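Local coordinates for protein Non-ribosomal peptide synthetase (Methanobrevibacter ruminantium, PDB 6VTJ) that probably carries a peptide on its phosphopantetheine-bearing thiolation domain and releases it by NAD(P)H-dependent reduction in the Rossmann-type reductase domain, at residues H392-H396 against R397-D401. Sequence-based numbering, arbitrary orientation.
Sequences HYISH and RDIVD
Asp398 reaches back from the first turn of helix 396-403 and accepts a hydrogen bond from the backbone N-H of Ser395, its OD2 lying 2.9 Å from Ser395 N in a nearly straight bond (175°). The donor arrives on the anti side of the carboxylate, 16° out of its plane. Ser395 is the N-cap and makes a capping box with Asp398; its OG, set between the backbone N and the carbonyl carbon by a chi1 of 78°, also accepts a weak bond from Arg397 N (3.1 Å). Ile399 N to Ser395 O (3.2 Å) and Val400 N to His396 O (2.9 Å) open the helical ladder.

The tight side is apolar and buried. Ile394 CD1 meets Ile399 CG1 at 3.9 Å, the two side chains crossing at about a right angle, while Ile399 CD1 lies 4.2 Å above one face of the His396 ring, displaced toward its rim. Phe339 and Ile343 of helix 338-349 pack against Ile399, and His396 ND1 is hydrogen-bonded to Glu359 O. The looser flank is polar and partly exposed: Arg397 leads its extended chain away to a salt bridge with Glu412, and Asp398 lies on this margin too.

An alanine in place of Asp398 would probably leave Ser395 N-H without its acceptor and the entry to the helix less firmly fixed. The box lies where the short, weakly bonded strand 394-395, antiparallel to strand 360-365, gives way to the helix, consistent with fixing that start; a carboxylate at this N-terminus is likely to be favoured by the helix dipole.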
loop_
_atom_site.group_PDB
_atom_site.type_symbol
_atom_site.label_atom_id
_atom_site.label_comp_id
_atom_site.label_asym_id
_atom_site.label_seq_id
_atom_site.Cartn_x
_atom_site.Cartn_y
_atom_site.Cartn_z
ATOM N N HIS A 392 18.371 2.766 -3.765
ATOM C CA HIS A 392 18.906 2.954 -5.119
ATOM C C HIS A 392 17.747 3.149 -6.105
ATOM O O HIS A 392 17.345 2.238 -6.840
ATOM C CB HIS A 392 19.797 1.769 -5.490
ATOM C CG HIS A 392 20.867 1.496 -4.482
ATOM N ND1 HIS A 392 20.879 0.364 -3.689
ATOM C CD2 HIS A 392 21.944 2.228 -4.109
ATOM C CE1 HIS A 392 21.924 0.406 -2.882
ATOM N NE2 HIS A 392 22.586 1.527 -3.115
ATOM N N TYR A 393 17.203 4.370 -6.115
ATOM C CA TYR A 393 16.053 4.690 -6.957
ATOM C C TYR A 393 16.424 4.596 -8.432
ATOM O O TYR A 393 17.547 4.921 -8.830
ATOM C CB TYR A 393 15.534 6.103 -6.691
ATOM C CG TYR A 393 15.032 6.395 -5.290
ATOM C CD1 TYR A 393 14.816 5.381 -4.364
ATOM C CD2 TYR A 393 14.777 7.704 -4.901
ATOM C CE1 TYR A 393 14.365 5.668 -3.084
ATOM C CE2 TYR A 393 14.323 8.005 -3.635
ATOM C CZ TYR A 393 14.117 6.984 -2.729
ATOM O OH TYR A 393 13.647 7.289 -1.480
ATOM N N ILE A 394 15.461 4.143 -9.241
ATOM C CA ILE A 394 15.585 4.121 -10.688
ATOM C C ILE A 394 14.521 5.052 -11.262
ATOM O O ILE A 394 13.628 5.520 -10.556
ATOM C CB ILE A 394 15.457 2.697 -11.271
ATOM C CG1 ILE A 394 14.110 2.070 -10.949
ATOM C CG2 ILE A 394 16.535 1.801 -10.730
ATOM C CD1 ILE A 394 13.937 0.711 -11.612
ATOM N N SER A 395 14.632 5.332 -12.555
ATOM C CA SER A 395 13.620 6.132 -13.231
ATOM C C SER A 395 12.839 5.260 -14.200
ATOM O O SER A 395 13.151 4.090 -14.404
ATOM C CB SER A 395 14.253 7.314 -13.960
ATOM O OG SER A 395 14.841 6.870 -15.158
ATOM N N HIS A 396 11.806 5.850 -14.808
ATOM C CA HIS A 396 11.033 5.104 -15.786
ATOM C C HIS A 396 11.781 4.938 -17.098
ATOM O O HIS A 396 11.385 4.100 -17.908
ATOM C CB HIS A 396 9.677 5.764 -16.008
ATOM C CG HIS A 396 8.695 5.461 -14.917
ATOM N ND1 HIS A 396 8.768 6.044 -13.669
ATOM C CD2 HIS A 396 7.648 4.605 -14.868
ATOM C CE1 HIS A 396 7.793 5.581 -12.908
ATOM N NE2 HIS A 396 7.102 4.700 -13.608
ATOM N N ARG A 397 12.868 5.679 -17.304
ATOM C CA ARG A 397 13.753 5.369 -18.417
ATOM C C ARG A 397 14.478 4.057 -18.167
ATOM O O ARG A 397 14.659 3.259 -19.091
ATOM C CB ARG A 397 14.756 6.503 -18.640
ATOM C CG ARG A 397 14.123 7.851 -18.946
ATOM C CD ARG A 397 15.184 8.928 -19.197
ATOM N NE ARG A 397 14.549 10.183 -19.558
ATOM C CZ ARG A 397 14.181 11.112 -18.680
ATOM N NH1 ARG A 397 14.413 10.939 -17.381
ATOM N NH2 ARG A 397 13.576 12.212 -19.103
ATOM N N ASP A 398 14.870 3.798 -16.917
ATOM C CA ASP A 398 15.459 2.505 -16.592
ATOM C C ASP A 398 14.471 1.387 -16.858
ATOM O O ASP A 398 14.811 0.353 -17.473
ATOM C CB ASP A 398 15.900 2.481 -15.131
ATOM C CG ASP A 398 17.028 3.430 -14.853
ATOM O OD1 ASP A 398 18.042 3.360 -15.576
ATOM O OD2 ASP A 398 16.908 4.245 -13.910
ATOM N N ILE A 399 13.223 1.587 -16.414
ATOM C CA ILE A 399 12.217 0.552 -16.595
ATOM C C ILE A 399 11.944 0.337 -18.071
ATOM O O ILE A 399 11.890 -0.802 -18.544
ATOM C CB ILE A 399 10.931 0.897 -15.832
ATOM C CG1 ILE A 399 11.147 0.707 -14.332
ATOM C CG2 ILE A 399 9.796 0.035 -16.337
ATOM C CD1 ILE A 399 10.597 1.840 -13.509
ATOM N N VAL A 400 11.799 1.427 -18.830
ATOM C CA VAL A 400 11.494 1.295 -20.252
ATOM C C VAL A 400 12.688 0.730 -21.020
ATOM O O VAL A 400 12.503 -0.013 -21.985
ATOM C CB VAL A 400 11.002 2.643 -20.817
ATOM C CG1 VAL A 400 11.119 2.687 -22.325
ATOM C CG2 VAL A 400 9.538 2.848 -20.441
ATOM N N ASP A 401 13.923 1.034 -20.607
ATOM C CA ASP A 401 15.075 0.384 -21.223
ATOM C C ASP A 401 14.990 -1.122 -21.056
ATOM O O ASP A 401 15.271 -1.873 -22.000
ATOM C CB ASP A 401 16.388 0.903 -20.631
ATOM C CG ASP A 401 16.707 2.333 -21.061
ATOM O OD1 ASP A 401 15.991 2.877 -21.938
ATOM O OD2 ASP A 401 17.653 2.929 -20.489
#